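Local atomic coordinates of flagellar assembly factor FliW (Geobacillus thermodenitrificans, PDB entry 5DMD), a protein that probably binds the translational repressor CsrA, relieving repression of targets such as flagellin, and probably also binds flagellin to assist flagellum assembly. Residues A[22-36]-A[47-59]. The protein carries 1 engineered substitution. Numbering follows the deposited sequence.
Sequences FEQGIPGFLEEKQFV and ILQSVNTPALGFV
E32 reaches from the loop that leads into strand 34-36 to the turn that follows strand 47-50. Its CB starts toward that turn. CG lies beside the backbone N (chi1 -64°) and packs on L56 CD2 at 3.6 Å. The chain then bends at chi2 (-77°), which brings the carboxylate to two hydroxyls. OE1 accepts from S50 OG at 2.6 Å, on its syn side but 31° out of the carboxylate plane. OE2 accepts from T53 OG1 at 2.5 Å, a very short bond. One hydroxyl on each oxygen should hold the carboxylate against rotation. S50 OG also accepts from N52 N and T53 N, an ST turn and ST motif, so it ties the turn together while it donates to E32. An alanine at S50 is likely to leave OE1 without its hydroxyl donor and those two backbone N-H groups without their shared acceptor. L56 CD2 also lies over one face of the F29 ring, offset toward its rim. Deeper in, the F35 ring packs against L48, with CD2 3.6 Å from L48 CG. I26 CD1 meets F58 CE1 at 3.6 Å. The backbones pair as antiparallel strands. V36 and Q49 form the hydrogen-bonded pair: V36 N to Q49 O and Q49 N to V36 O are both 2.8 Å. V51 N adds a nearly straight bond to Q34 O at 3.1 Å. Strands 34-39 and 45-50 form a beta hairpin in the larger antiparallel sheet of FliW. Strand 20-21 flanks it beyond 34-39. Strand 57-61 flanks it beyond 45-50 and pairs in turn with strand 90-97, where F58 touches I95.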
ATOM      1  N   PHE A  22      -8.874   0.998  -8.270  1.00 13.20           N
ATOM      2  CA  PHE A  22      -9.336   1.499  -6.977  1.00 13.39           C
ATOM      3  C   PHE A  22     -10.607   2.294  -7.275  1.00 16.89           C
ATOM      4  O   PHE A  22     -10.547   3.460  -7.667  1.00 13.46           O
ATOM      5  CB  PHE A  22      -8.245   2.387  -6.373  1.00 12.43           C
ATOM      6  CG  PHE A  22      -7.110   1.626  -5.730  1.00 12.09           C
ATOM      7  CD1 PHE A  22      -6.219   0.892  -6.482  1.00 13.41           C
ATOM      8  CD2 PHE A  22      -6.931   1.695  -4.357  1.00 13.70           C
ATOM      9  CE1 PHE A  22      -5.180   0.217  -5.873  1.00 12.58           C
ATOM     10  CE2 PHE A  22      -5.890   1.027  -3.739  1.00 13.98           C
ATOM     11  CZ  PHE A  22      -5.013   0.286  -4.499  1.00 14.95           C
ATOM     12  N   GLU A  23     -11.766   1.666  -7.083  1.00 16.43           N
ATOM     13  CA  GLU A  23     -13.010   2.277  -7.547  1.00 16.91           C
ATOM     14  C   GLU A  23     -13.338   3.571  -6.805  1.00 16.88           C
ATOM     15  O   GLU A  23     -13.991   4.459  -7.368  1.00 20.35           O
ATOM     16  CB  GLU A  23     -14.153   1.270  -7.456  1.00 23.99           C
ATOM     17  CG  GLU A  23     -13.997   0.118  -8.443  1.00 42.08           C
ATOM     18  CD  GLU A  23     -15.038  -0.970  -8.264  1.00 41.17           C
ATOM     19  OE1 GLU A  23     -15.769  -0.939  -7.253  1.00 49.17           O
ATOM     20  OE2 GLU A  23     -15.110  -1.868  -9.130  1.00 54.55           O
ATOM     21  N   GLN A  24     -12.877   3.720  -5.568  1.00 14.83           N
ATOM     22  CA  GLN A  24     -13.064   4.957  -4.822  1.00 14.61           C
ATOM     23  C   GLN A  24     -11.832   5.840  -4.845  1.00 15.89           C
ATOM     24  O   GLN A  24     -11.747   6.782  -4.046  1.00 16.70           O
ATOM     25  CB  GLN A  24     -13.442   4.662  -3.365  1.00 17.82           C
ATOM     26  CG  GLN A  24     -14.787   3.992  -3.188  1.00 19.91           C
ATOM     27  CD  GLN A  24     -15.151   3.803  -1.731  1.00 22.03           C
ATOM     28  OE1 GLN A  24     -14.298   3.496  -0.898  1.00 23.79           O
ATOM     29  NE2 GLN A  24     -16.423   4.002  -1.412  1.00 27.49           N
ATOM     30  N   GLY A  25     -10.877   5.562  -5.731  1.00 14.27           N
ATOM     31  CA  GLY A  25      -9.617   6.265  -5.636  1.00 17.21           C
ATOM     32  C   GLY A  25      -8.912   5.897  -4.342  1.00 14.95           C
ATOM     33  O   GLY A  25      -9.119   4.820  -3.768  1.00 15.96           O
ATOM     34  N   ILE A  26      -8.075   6.817  -3.875  1.00 14.04           N
ATOM     35  CA  ILE A  26      -7.493   6.700  -2.540  1.00 14.17           C
ATOM     36  C   ILE A  26      -7.833   7.975  -1.777  1.00 12.91           C
ATOM     37  O   ILE A  26      -8.073   9.021  -2.403  1.00 14.24           O
ATOM     38  CB  ILE A  26      -5.978   6.442  -2.583  1.00 15.90           C
ATOM     39  CG1 ILE A  26      -5.270   7.550  -3.359  1.00 19.61           C
ATOM     40  CG2 ILE A  26      -5.686   5.065  -3.204  1.00 19.91           C
ATOM     41  CD1 ILE A  26      -3.777   7.382  -3.421  1.00 22.95           C
ATOM     42  N   PRO A  27      -7.903   7.934  -0.446  1.00 13.48           N
ATOM     43  CA  PRO A  27      -8.202   9.148   0.319  1.00 15.05           C
ATOM     44  C   PRO A  27      -7.248  10.271  -0.057  1.00 14.53           C
ATOM     45  O   PRO A  27      -6.031  10.080  -0.135  1.00 17.57           O
ATOM     46  CB  PRO A  27      -7.991   8.700   1.773  1.00 17.74           C
ATOM     47  CG  PRO A  27      -8.285   7.232   1.735  1.00 19.02           C
ATOM     48  CD  PRO A  27      -7.732   6.756   0.422  1.00 12.72           C
ATOM     49  N   GLY A  28      -7.811  11.442  -0.330  1.00 13.44           N
ATOM     50  CA  GLY A  28      -7.066  12.573  -0.807  1.00 18.13           C
ATOM     51  C   GLY A  28      -7.042  12.701  -2.312  1.00 20.02           C
ATOM     52  O   GLY A  28      -6.832  13.808  -2.820  1.00 20.11           O
ATOM     53  N   PHE A  29      -7.272  11.598  -3.039  1.00 14.69           N
ATOM     54  CA  PHE A  29      -7.121  11.560  -4.490  1.00 14.99           C
ATOM     55  C   PHE A  29      -8.184  10.623  -5.059  1.00 14.41           C
ATOM     56  O   PHE A  29      -7.885   9.553  -5.579  1.00 15.82           O
ATOM     57  CB  PHE A  29      -5.718  11.122  -4.920  1.00 18.77           C
ATOM     58  CG  PHE A  29      -4.633  11.990  -4.370  1.00 19.84           C
ATOM     59  CD1 PHE A  29      -4.289  13.171  -5.009  1.00 26.63           C
ATOM     60  CD2 PHE A  29      -3.987  11.648  -3.200  1.00 26.46           C
ATOM     61  CE1 PHE A  29      -3.301  13.991  -4.497  1.00 31.75           C
ATOM     62  CE2 PHE A  29      -3.000  12.461  -2.677  1.00 30.56           C
ATOM     63  CZ  PHE A  29      -2.653  13.634  -3.329  1.00 34.31           C
ATOM     64  N   LEU A  30      -9.451  11.028  -4.940  1.00 16.47           N
ATOM     65  CA  LEU A  30     -10.540  10.155  -5.374  1.00 16.16           C
ATOM     66  C   LEU A  30     -10.507   9.878  -6.867  1.00 15.71           C
ATOM     67  O   LEU A  30     -11.056   8.867  -7.308  1.00 17.71           O
ATOM     68  CB  LEU A  30     -11.893  10.768  -5.016  1.00 18.90           C
ATOM     69  CG  LEU A  30     -12.040  11.164  -3.550  1.00 14.65           C
ATOM     70  CD1 LEU A  30     -13.444  11.699  -3.325  1.00 20.60           C
ATOM     71  CD2 LEU A  30     -11.783  10.001  -2.638  1.00 18.21           C
ATOM     72  N   GLU A  31      -9.873  10.748  -7.645  1.00 18.07           N
ATOM     73  CA  GLU A  31      -9.829  10.630  -9.096  1.00 16.47           C
ATOM     74  C   GLU A  31      -8.779   9.636  -9.555  1.00 19.82           C
ATOM     75  O   GLU A  31      -8.755   9.279 -10.737  1.00 24.29           O
ATOM     76  CB  GLU A  31      -9.493  12.013  -9.658  1.00 23.42           C
ATOM     77  CG  GLU A  31      -8.045  12.450  -9.376  1.00 41.41           C
ATOM     78  CD  GLU A  31      -7.843  13.044  -7.974  1.00 22.21           C
ATOM     79  OE1 GLU A  31      -8.813  13.564  -7.385  1.00 40.95           O
ATOM     80  OE2 GLU A  31      -6.704  12.996  -7.469  1.00 36.27           O
ATOM     81  N   GLU A  32      -7.914   9.186  -8.648  1.00 17.70           N
ATOM     82  CA  GLU A  32      -6.834   8.259  -8.975  1.00 15.70           C
ATOM     83  C   GLU A  32      -7.337   6.837  -8.778  1.00 17.56           C
ATOM     84  O   GLU A  32      -7.255   6.264  -7.688  1.00 18.73           O
ATOM     85  CB  GLU A  32      -5.603   8.581  -8.134  1.00 19.42           C
ATOM     86  CG  GLU A  32      -5.030   9.950  -8.436  1.00 18.28           C
ATOM     87  CD  GLU A  32      -4.222   9.964  -9.736  1.00 25.04           C
ATOM     88  OE1 GLU A  32      -3.881   8.873 -10.252  1.00 22.37           O
ATOM     89  OE2 GLU A  32      -3.906  11.067 -10.226  1.00 27.12           O
ATOM     90  N   LYS A  33      -7.860   6.259  -9.859  1.00 15.70           N
ATOM     91  CA  LYS A  33      -8.532   4.972  -9.809  1.00 15.41           C
ATOM     92  C   LYS A  33      -7.752   3.838 -10.458  1.00 16.05           C
ATOM     93  O   LYS A  33      -8.235   2.702 -10.458  1.00 16.76           O
ATOM     94  CB  LYS A  33      -9.931   5.074 -10.426  1.00 19.64           C
ATOM     95  CG  LYS A  33     -10.839   6.072  -9.693  1.00 21.67           C
ATOM     96  CD  LYS A  33     -12.289   5.916 -10.137  1.00 21.84           C
ATOM     97  CE  LYS A  33     -13.153   7.071  -9.648  1.00 25.35           C
ATOM     98  NZ  LYS A  33     -13.188   7.184  -8.162  1.00 27.41           N
ATOM     99  N   GLN A  34      -6.563   4.101 -11.005  1.00 15.47           N
ATOM    100  CA  GLN A  34      -5.783   3.091 -11.706  1.00 17.20           C
ATOM    101  C   GLN A  34      -4.346   3.143 -11.217  1.00 18.60           C
ATOM    102  O   GLN A  34      -3.686   4.187 -11.331  1.00 15.80           O
ATOM    103  CB  GLN A  34      -5.824   3.323 -13.214  1.00 14.47           C
ATOM    104  CG  GLN A  34      -7.158   2.992 -13.842  1.00 22.64           C
ATOM    105  CD  GLN A  34      -7.315   3.625 -15.207  1.00 40.38           C
ATOM    106  OE1 GLN A  34      -7.542   2.934 -16.196  1.00 35.66           O
ATOM    107  NE2 GLN A  34      -7.187   4.943 -15.267  1.00 42.59           N
ATOM    108  N   PHE A  35      -3.864   2.020 -10.685  1.00 14.85           N
ATOM    109  CA  PHE A  35      -2.500   1.909 -10.191  1.00 13.60           C
ATOM    110  C   PHE A  35      -1.864   0.625 -10.695  1.00 17.42           C
ATOM    111  O   PHE A  35      -2.536  -0.363 -11.006  1.00 16.30           O
ATOM    112  CB  PHE A  35      -2.473   1.875  -8.655  1.00 15.08           C
ATOM    113  CG  PHE A  35      -2.764   3.191  -8.017  1.00 14.37           C
ATOM    114  CD1 PHE A  35      -4.071   3.588  -7.759  1.00 16.58           C
ATOM    115  CD2 PHE A  35      -1.726   4.035  -7.651  1.00 15.59           C
ATOM    116  CE1 PHE A  35      -4.328   4.825  -7.159  1.00 17.19           C
ATOM    117  CE2 PHE A  35      -1.975   5.267  -7.066  1.00 18.09           C
ATOM    118  CZ  PHE A  35      -3.278   5.660  -6.814  1.00 17.07           C
ATOM    119  N   VAL A  36      -0.547   0.641 -10.764  1.00 14.35           N
ATOM    120  CA  VAL A  36       0.227  -0.569 -10.997  0.58 14.06           C
ATOM    121  C   VAL A  36       1.191  -0.724  -9.833  1.00 15.96           C
ATOM    122  O   VAL A  36       1.607   0.263  -9.215  1.00 18.84           O
ATOM    123  CB  VAL A  36       0.967  -0.547 -12.360  0.58 15.81           C
ATOM    124  CG1 VAL A  36       1.880   0.668 -12.473  0.58 12.24           C
ATOM    125  CG2 VAL A  36       1.742  -1.833 -12.604  0.58 35.56           C
ATOM    126  N   ILE A  47       6.298  -0.251  -5.261  1.00 19.69           N
ATOM    127  CA  ILE A  47       5.762   1.085  -5.519  1.00 15.64           C
ATOM    128  C   ILE A  47       4.318   0.959  -5.982  1.00 14.69           C
ATOM    129  O   ILE A  47       4.031   0.283  -6.981  1.00 16.88           O
ATOM    130  CB  ILE A  47       6.589   1.844  -6.567  1.00 15.74           C
ATOM    131  CG1 ILE A  47       8.058   1.892  -6.151  1.00 19.41           C
ATOM    132  CG2 ILE A  47       6.031   3.259  -6.726  1.00 15.97           C
ATOM    133  CD1 ILE A  47       8.269   2.517  -4.781  1.00 19.19           C
ATOM    134  N   LEU A  48       3.409   1.623  -5.270  1.00 14.79           N
ATOM    135  CA  LEU A  48       2.039   1.800  -5.746  1.00 13.08           C
ATOM    136  C   LEU A  48       2.049   3.015  -6.669  1.00 16.62           C
ATOM    137  O   LEU A  48       2.062   4.155  -6.206  1.00 15.23           O
ATOM    138  CB  LEU A  48       1.102   1.997  -4.554  1.00 14.54           C
ATOM    139  CG  LEU A  48      -0.380   2.147  -4.894  1.00 12.74           C
ATOM    140  CD1 LEU A  48      -0.928   0.848  -5.485  1.00 16.74           C
ATOM    141  CD2 LEU A  48      -1.154   2.570  -3.649  1.00 19.00           C
ATOM    142  N   GLN A  49       2.047   2.774  -7.983  1.00 13.69           N
ATOM    143  CA  GLN A  49       2.304   3.807  -8.988  1.00 14.74           C
ATOM    144  C   GLN A  49       1.026   4.151  -9.741  1.00 13.34           C
ATOM    145  O   GLN A  49       0.424   3.280 -10.377  1.00 14.97           O
ATOM    146  CB  GLN A  49       3.355   3.309  -9.982  1.00 13.89           C
ATOM    147  CG  GLN A  49       3.614   4.254 -11.147  1.00 12.15           C
ATOM    148  CD  GLN A  49       4.300   5.534 -10.714  1.00 14.43           C
ATOM    149  OE1 GLN A  49       5.396   5.512 -10.154  1.00 15.07           O
ATOM    150  NE2 GLN A  49       3.630   6.661 -10.942  1.00 16.01           N
ATOM    151  N   SER A  50       0.624   5.418  -9.695  1.00 14.69           N
ATOM    152  CA  SER A  50      -0.500   5.863 -10.502  1.00 13.88           C
ATOM    153  C   SER A  50      -0.173   5.737 -11.987  1.00 14.82           C
ATOM    154  O   SER A  50       0.915   6.104 -12.436  1.00 16.08           O
ATOM    155  CB  SER A  50      -0.815   7.327 -10.194  1.00 14.78           C
ATOM    156  OG  SER A  50      -1.727   7.829 -11.157  1.00 16.98           O
ATOM    157  N   VAL A  51      -1.142   5.235 -12.760  1.00 14.37           N
ATOM    158  CA  VAL A  51      -1.030   5.146 -14.217  1.00 15.39           C
ATOM    159  C   VAL A  51      -1.263   6.482 -14.902  1.00 18.12           C
ATOM    160  O   VAL A  51      -0.899   6.645 -16.073  1.00 20.34           O
ATOM    161  CB  VAL A  51      -2.043   4.065 -14.645  1.00 21.53           C
ATOM    162  CG1 VAL A  51      -2.203   3.986 -16.158  1.00 27.08           C
ATOM    163  CG2 VAL A  51      -1.641   2.730 -14.092  1.00 18.90           C
ATOM    164  N   ASN A  52      -1.824   7.460 -14.192  1.00 16.41           N
ATOM    165  CA  ASN A  52      -2.137   8.752 -14.784  1.00 20.74           C
ATOM    166  C   ASN A  52      -1.258   9.889 -14.290  1.00 21.59           C
ATOM    167  O   ASN A  52      -1.112  10.884 -15.006  1.00 28.85           O
ATOM    168  CB  ASN A  52      -3.604   9.110 -14.509  1.00 22.42           C
ATOM    169  CG  ASN A  52      -4.551   8.139 -15.151  1.00 25.88           C
ATOM    170  OD1 ASN A  52      -4.673   8.106 -16.374  1.00 27.05           O
ATOM    171  ND2 ASN A  52      -5.220   7.326 -14.337  1.00 24.28           N
ATOM    172  N   THR A  53      -0.674   9.773 -13.099  1.00 18.30           N
ATOM    173  CA  THR A  53       0.075  10.858 -12.469  1.00 16.96           C
ATOM    174  C   THR A  53       1.444  10.336 -12.043  1.00 16.32           C
ATOM    175  O   THR A  53       1.557   9.668 -11.000  1.00 17.52           O
ATOM    176  CB  THR A  53      -0.683  11.386 -11.256  1.00 21.75           C
ATOM    177  OG1 THR A  53      -2.003  11.767 -11.651  1.00 27.19           O
ATOM    178  CG2 THR A  53       0.024  12.604 -10.679  1.00 26.95           C
ATOM    179  N   PRO A  54       2.502  10.621 -12.812  1.00 16.52           N
ATOM    180  CA  PRO A  54       3.813  10.022 -12.505  1.00 17.90           C
ATOM    181  C   PRO A  54       4.307  10.260 -11.086  1.00 23.47           C
ATOM    182  O   PRO A  54       4.899   9.355 -10.484  1.00 21.65           O
ATOM    183  CB  PRO A  54       4.742  10.662 -13.553  1.00 19.64           C
ATOM    184  CG  PRO A  54       3.841  10.959 -14.710  1.00 21.81           C
ATOM    185  CD  PRO A  54       2.499  11.320 -14.111  1.00 16.89           C
ATOM    186  N   ALA A  55       4.087  11.450 -10.525  1.00 20.60           N
ATOM    187  CA  ALA A  55       4.638  11.748  -9.207  1.00 26.10           C
ATOM    188  C   ALA A  55       3.921  11.002  -8.088  1.00 23.97           C
ATOM    189  O   ALA A  55       4.443  10.941  -6.967  1.00 23.60           O
ATOM    190  CB  ALA A  55       4.613  13.255  -8.945  1.00 29.57           C
ATOM    191  N   LEU A  56       2.743  10.441  -8.359  1.00 19.64           N
ATOM    192  CA  LEU A  56       1.973   9.749  -7.329  1.00 18.29           C
ATOM    193  C   LEU A  56       2.455   8.303  -7.282  1.00 20.75           C
ATOM    194  O   LEU A  56       1.888   7.415  -7.921  1.00 22.33           O
ATOM    195  CB  LEU A  56       0.483   9.829  -7.633  1.00 24.95           C
ATOM    196  CG  LEU A  56      -0.425   9.711  -6.407  1.00 29.99           C
ATOM    197  CD1 LEU A  56       0.081  10.625  -5.297  1.00 37.81           C
ATOM    198  CD2 LEU A  56      -1.870  10.020  -6.749  1.00 32.72           C
ATOM    199  N   GLY A  57       3.523   8.066  -6.525  1.00 16.06           N
ATOM    200  CA  GLY A  57       4.053   6.733  -6.338  1.00 18.75           C
ATOM    201  C   GLY A  57       4.455   6.481  -4.898  1.00 20.86           C
ATOM    202  O   GLY A  57       5.456   7.024  -4.421  1.00 25.92           O
ATOM    203  N   PHE A  58       3.684   5.659  -4.194  1.00 15.76           N
ATOM    204  CA  PHE A  58       3.899   5.410  -2.770  1.00 15.31           C
ATOM    205  C   PHE A  58       4.763   4.176  -2.540  1.00 15.66           C
ATOM    206  O   PHE A  58       4.678   3.191  -3.283  1.00 17.05           O
ATOM    207  CB  PHE A  58       2.552   5.223  -2.066  1.00 20.46           C
ATOM    208  CG  PHE A  58       1.597   6.366  -2.272  1.00 19.42           C
ATOM    209  CD1 PHE A  58       0.720   6.380  -3.346  1.00 22.46           C
ATOM    210  CD2 PHE A  58       1.570   7.425  -1.375  1.00 22.76           C
ATOM    211  CE1 PHE A  58      -0.159   7.443  -3.533  1.00 30.70           C
ATOM    212  CE2 PHE A  58       0.688   8.489  -1.550  1.00 23.40           C
ATOM    213  CZ  PHE A  58      -0.174   8.498  -2.627  1.00 25.11           C
ATOM    214  N   VAL A  59       5.592   4.233  -1.496  1.00 14.54           N
ATOM    215  CA  VAL A  59       6.447   3.108  -1.127  1.00 14.61           C
ATOM    216  C   VAL A  59       5.679   2.193  -0.187  1.00 16.77           C
ATOM    217  O   VAL A  59       5.248   2.625   0.886  1.00 17.67           O
ATOM    218  CB  VAL A  59       7.745   3.589  -0.466  1.00 18.55           C
ATOM    219  CG1 VAL A  59       8.597   2.391  -0.099  1.00 18.04           C
ATOM    220  CG2 VAL A  59       8.495   4.534  -1.396  1.00 19.61           C
TER